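Local coordinates for uncharacterized protein (Leptotrichia buccalis, PDB 3T8K) that is of unknown function but folds as a stack of ankyrin-like helical hairpin repeats, a scaffold that in relatives commonly mediates protein-protein recognition, at residues N50-I62 / G85-I99. Sequence-based numbering, arbitrary orientation.
Sequences NDEARYKISMFLI and GGGNDITGTTELCKI
Arg54 reaches from helix 51-62 to Thr93 at the start of helix 90-99. Its CG lies anti to the backbone N, and the chain is extended at chi2 and bent at chi3. From CB the side chain runs out to NE, which passes 4.2 Å from Leu96 CD1; that methyl covers one face of the guanidinium. CZ leads to two nitrogens that grip a single atom end-on and in the guanidinium plane: NH2 donates to Thr93 OG1 over 2.8 Å, at 160°, and NH1 does so over 3.3 Å, more bent. NH2 has a second acceptor, a water 2.6 Å away, which in turn donates to Asp51 O and Asp89 OD2. Asp89 OD1 meanwhile caps the helix through Gly92 N. Farther along, Leu96 sits as a knob among Arg54, Tyr55, Ser58 and Met59, while the selenium of selenomethionine Met59 meets Ile99 CD1 tip to tip at 3.5 Å. Leu82 of helix 79-85 touches both Arg54 and Leu96. The two roughly parallel helices, 22° apart, are thus joined by hydrogen bonds and a bridging water near their N-terminal ends and apolar packing beyond; Arg54 and Asp89 meet through that water, not directly, so their attraction is probably modest.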
loop_
_atom_site.group_PDB
_atom_site.type_symbol
_atom_site.label_atom_id
_atom_site.label_comp_id
_atom_site.label_asym_id
_atom_site.label_seq_id
_atom_site.Cartn_x
_atom_site.Cartn_y
_atom_site.Cartn_z
ATOM N N ASN A 50 6.086 0.465 9.683
ATOM C CA ASN A 50 6.330 0.768 11.086
ATOM C C ASN A 50 6.187 2.279 11.289
ATOM O O ASN A 50 7.019 3.047 10.811
ATOM C CB ASN A 50 7.743 0.292 11.473
ATOM C CG ASN A 50 8.041 0.437 12.964
ATOM O OD1 ASN A 50 7.678 1.423 13.596
ATOM N ND2 ASN A 50 8.735 -0.548 13.521
ATOM N N ASP A 51 5.121 2.701 11.974
ATOM C CA ASP A 51 4.827 4.129 12.133
ATOM C C ASP A 51 5.959 4.874 12.822
ATOM O O ASP A 51 6.338 5.970 12.408
ATOM C CB ASP A 51 3.541 4.347 12.948
ATOM C CG ASP A 51 2.277 4.024 12.166
ATOM O OD1 ASP A 51 2.334 3.973 10.918
ATOM O OD2 ASP A 51 1.220 3.837 12.812
ATOM N N GLU A 52 6.466 4.291 13.901
ATOM C CA GLU A 52 7.553 4.900 14.665
ATOM C C GLU A 52 8.818 5.027 13.814
ATOM O O GLU A 52 9.450 6.085 13.773
ATOM C CB GLU A 52 7.838 4.088 15.925
ATOM C CG GLU A 52 8.928 4.685 16.798
ATOM C CD GLU A 52 9.341 3.762 17.926
ATOM O OE1 GLU A 52 8.798 2.639 18.010
ATOM O OE2 GLU A 52 10.214 4.156 18.728
ATOM N N ALA A 53 9.177 3.943 13.132
ATOM C CA ALA A 53 10.299 3.973 12.200
ATOM C C ALA A 53 10.059 4.996 11.087
ATOM O O ALA A 53 10.931 5.806 10.791
ATOM C CB ALA A 53 10.542 2.584 11.618
ATOM N N ARG A 54 8.870 4.974 10.483
ATOM C CA ARG A 54 8.562 5.884 9.382
ATOM C C ARG A 54 8.789 7.333 9.779
ATOM O O ARG A 54 9.343 8.125 9.016
ATOM C CB ARG A 54 7.104 5.719 8.926
ATOM C CG ARG A 54 6.782 6.468 7.645
ATOM C CD ARG A 54 5.261 6.657 7.436
ATOM N NE ARG A 54 4.678 7.494 8.488
ATOM C CZ ARG A 54 3.518 8.145 8.389
ATOM N NH1 ARG A 54 2.797 8.068 7.278
ATOM N NH2 ARG A 54 3.080 8.879 9.400
ATOM N N TYR A 55 8.313 7.687 10.968
ATOM C CA TYR A 55 8.427 9.051 11.451
ATOM C C TYR A 55 9.867 9.408 11.832
ATOM O O TYR A 55 10.396 10.413 11.363
ATOM C CB TYR A 55 7.476 9.283 12.630
ATOM C CG TYR A 55 7.516 10.690 13.181
ATOM C CD1 TYR A 55 6.756 11.702 12.607
ATOM C CD2 TYR A 55 8.311 11.007 14.278
ATOM C CE1 TYR A 55 6.787 12.993 13.106
ATOM C CE2 TYR A 55 8.348 12.295 14.786
ATOM C CZ TYR A 55 7.584 13.283 14.195
ATOM O OH TYR A 55 7.613 14.566 14.695
ATOM N N LYS A 56 10.496 8.586 12.672
ATOM C CA LYS A 56 11.850 8.878 13.149
ATOM C C LYS A 56 12.856 8.961 11.998
ATOM O O LYS A 56 13.687 9.872 11.950
ATOM C CB LYS A 56 12.308 7.832 14.170
ATOM C CG LYS A 56 11.646 7.958 15.530
ATOM C CD LYS A 56 12.053 6.819 16.449
ATOM C CE LYS A 56 11.421 6.967 17.827
ATOM N NZ LYS A 56 11.852 5.876 18.750
ATOM N N ILE A 57 12.780 8.008 11.072
ATOM C CA ILE A 57 13.677 8.013 9.915
ATOM C C ILE A 57 13.385 9.206 9.011
ATOM O O ILE A 57 14.298 9.808 8.443
ATOM C CB ILE A 57 13.550 6.709 9.091
ATOM C CG1 ILE A 57 13.890 5.501 9.966
ATOM C CG2 ILE A 57 14.432 6.766 7.851
ATOM C CD1 ILE A 57 13.585 4.160 9.322
ATOM N N SER A 58 12.101 9.541 8.863
ATOM C CA SER A 58 11.732 10.662 8.010
ATOM C C SER A 58 12.296 11.959 8.562
ATOM O O SER A 58 12.885 12.754 7.827
ATOM C CB SER A 58 10.209 10.783 7.875
ATOM O OG SER A 58 9.703 9.826 6.964
HETATM N N MSE A 59 12.094 12.173 9.859
HETATM C CA MSE A 59 12.589 13.379 10.521
HETATM C C MSE A 59 14.106 13.470 10.480
HETATM O O MSE A 59 14.670 14.549 10.309
HETATM C CB MSE A 59 12.097 13.434 11.962
HETATM C CG MSE A 59 10.586 13.521 12.075
HETATM SE SE MSE A 59 9.854 15.234 11.443
HETATM C CE MSE A 59 10.212 15.145 9.537
ATOM N N PHE A 60 14.764 12.330 10.641
ATOM C CA PHE A 60 16.219 12.297 10.585
ATOM C C PHE A 60 16.710 12.775 9.219
ATOM O O PHE A 60 17.567 13.655 9.131
ATOM C CB PHE A 60 16.727 10.889 10.884
ATOM C CG PHE A 60 18.214 10.719 10.676
ATOM C CD1 PHE A 60 19.102 10.938 11.715
ATOM C CD2 PHE A 60 18.714 10.344 9.442
ATOM C CE1 PHE A 60 20.473 10.780 11.531
ATOM C CE2 PHE A 60 20.083 10.183 9.245
ATOM C CZ PHE A 60 20.964 10.405 10.294
ATOM N N LEU A 61 16.151 12.201 8.159
ATOM C CA LEU A 61 16.545 12.539 6.791
ATOM C C LEU A 61 16.184 13.959 6.408
ATOM O O LEU A 61 16.984 14.664 5.803
ATOM C CB LEU A 61 15.914 11.572 5.787
ATOM C CG LEU A 61 16.543 10.178 5.811
ATOM C CD1 LEU A 61 15.755 9.211 4.953
ATOM C CD2 LEU A 61 18.000 10.245 5.366
ATOM N N ILE A 62 14.961 14.373 6.730
ATOM C CA ILE A 62 14.569 15.747 6.464
ATOM C C ILE A 62 15.524 16.733 7.135
ATOM O O ILE A 62 15.942 17.716 6.522
ATOM C CB ILE A 62 13.117 16.028 6.894
ATOM C CG1 ILE A 62 12.164 15.263 5.979
ATOM C CG2 ILE A 62 12.823 17.522 6.830
ATOM C CD1 ILE A 62 10.731 15.322 6.417
ATOM N N GLY A 85 0.003 5.370 3.385
ATOM C CA GLY A 85 0.422 4.609 4.550
ATOM C C GLY A 85 0.254 5.271 5.910
ATOM O O GLY A 85 0.582 4.665 6.927
ATOM N N GLY A 86 -0.279 6.490 5.947
ATOM C CA GLY A 86 -0.249 7.289 7.166
ATOM C C GLY A 86 -1.458 7.228 8.088
ATOM O O GLY A 86 -1.550 8.004 9.044
ATOM N N GLY A 87 -2.370 6.295 7.826
ATOM C CA GLY A 87 -3.633 6.232 8.541
ATOM C C GLY A 87 -3.586 5.856 10.016
ATOM O O GLY A 87 -4.487 6.221 10.773
ATOM N N ASN A 88 -2.550 5.129 10.431
ATOM C CA ASN A 88 -2.466 4.663 11.815
ATOM C C ASN A 88 -1.742 5.631 12.756
ATOM O O ASN A 88 -1.716 5.424 13.973
ATOM C CB ASN A 88 -1.810 3.284 11.876
ATOM C CG ASN A 88 -2.530 2.264 11.022
ATOM O OD1 ASN A 88 -1.955 1.709 10.084
ATOM N ND2 ASN A 88 -3.797 2.013 11.338
ATOM N N ASP A 89 -1.169 6.686 12.191
ATOM C CA ASP A 89 -0.484 7.702 12.980
ATOM C C ASP A 89 -0.857 9.094 12.477
ATOM O O ASP A 89 -0.068 9.741 11.788
ATOM C CB ASP A 89 1.033 7.495 12.888
ATOM C CG ASP A 89 1.812 8.457 13.768
ATOM O OD1 ASP A 89 1.185 9.174 14.572
ATOM O OD2 ASP A 89 3.057 8.491 13.669
ATOM N N ILE A 90 -2.060 9.553 12.815
ATOM C CA ILE A 90 -2.544 10.834 12.311
ATOM C C ILE A 90 -1.674 12.000 12.773
ATOM O O ILE A 90 -1.376 12.903 11.991
ATOM C CB ILE A 90 -4.040 11.091 12.654
ATOM C CG1 ILE A 90 -4.516 12.384 11.995
ATOM C CG2 ILE A 90 -4.278 11.137 14.157
ATOM C CD1 ILE A 90 -4.430 12.356 10.491
ATOM N N THR A 91 -1.266 11.982 14.036
ATOM C CA THR A 91 -0.376 13.020 14.554
ATOM C C THR A 91 0.914 13.086 13.725
ATOM O O THR A 91 1.340 14.162 13.299
ATOM C CB THR A 91 -0.041 12.783 16.038
ATOM O OG1 THR A 91 -1.235 12.915 16.821
ATOM C CG2 THR A 91 0.994 13.790 16.523
ATOM N N GLY A 92 1.519 11.929 13.474
ATOM C CA GLY A 92 2.760 11.869 12.721
ATOM C C GLY A 92 2.600 12.250 11.262
ATOM O O GLY A 92 3.398 13.000 10.705
ATOM N N THR A 93 1.550 11.731 10.640
ATOM C CA THR A 93 1.260 12.020 9.247
ATOM C C THR A 93 0.980 13.508 9.051
ATOM O O THR A 93 1.402 14.102 8.064
ATOM C CB THR A 93 0.075 11.165 8.774
ATOM O OG1 THR A 93 0.469 9.788 8.794
ATOM C CG2 THR A 93 -0.383 11.557 7.365
ATOM N N THR A 94 0.265 14.109 9.995
ATOM C CA THR A 94 -0.033 15.529 9.919
ATOM C C THR A 94 1.247 16.350 9.985
ATOM O O THR A 94 1.466 17.239 9.165
ATOM C CB THR A 94 -0.968 15.953 11.049
ATOM O OG1 THR A 94 -2.181 15.198 10.951
ATOM C CG2 THR A 94 -1.292 17.438 10.947
ATOM N N GLU A 95 2.079 16.039 10.976
ATOM C CA GLU A 95 3.374 16.691 11.160
ATOM C C GLU A 95 4.238 16.619 9.900
ATOM O O GLU A 95 4.820 17.623 9.476
ATOM C CB GLU A 95 4.112 16.057 12.340
ATOM C CG GLU A 95 4.438 17.028 13.457
ATOM C CD GLU A 95 5.372 18.132 13.009
ATOM O OE1 GLU A 95 6.534 17.823 12.677
ATOM O OE2 GLU A 95 4.942 19.304 12.984
ATOM N N LEU A 96 4.332 15.431 9.309
ATOM C CA LEU A 96 5.110 15.251 8.088
ATOM C C LEU A 96 4.516 16.050 6.918
ATOM O O LEU A 96 5.256 16.652 6.131
ATOM C CB LEU A 96 5.235 13.766 7.722
ATOM C CG LEU A 96 6.131 12.921 8.634
ATOM C CD1 LEU A 96 6.066 11.437 8.260
ATOM C CD2 LEU A 96 7.557 13.418 8.564
ATOM N N CYS A 97 3.191 16.052 6.794
ATOM C CA CYS A 97 2.546 16.881 5.771
ATOM C C CYS A 97 2.894 18.359 5.964
ATOM O O CYS A 97 3.253 19.046 5.013
ATOM C CB CYS A 97 1.023 16.688 5.757
ATOM S SG CYS A 97 0.131 17.693 4.505
ATOM N N LYS A 98 2.786 18.851 7.197
ATOM C CA LYS A 98 3.137 20.237 7.480
ATOM C C LYS A 98 4.564 20.562 7.030
ATOM O O LYS A 98 4.822 21.604 6.429
ATOM C CB LYS A 98 2.993 20.530 8.977
ATOM C CG LYS A 98 3.420 21.927 9.391
ATOM C CD LYS A 98 2.939 22.236 10.808
ATOM C CE LYS A 98 4.057 22.142 11.821
ATOM N NZ LYS A 98 4.742 23.457 12.012
ATOM N N ILE A 99 5.493 19.672 7.346
ATOM C CA ILE A 99 6.896 19.910 7.029
ATOM C C ILE A 99 7.140 19.866 5.523
ATOM O O ILE A 99 7.891 20.682 4.984
ATOM C CB ILE A 99 7.800 18.899 7.749
ATOM C CG1 ILE A 99 7.763 19.158 9.258
ATOM C CG2 ILE A 99 9.228 18.986 7.233
ATOM C CD1 ILE A 99 8.415 18.059 10.054
HETATM O O HOH W 1 4.385 7.861 11.361
#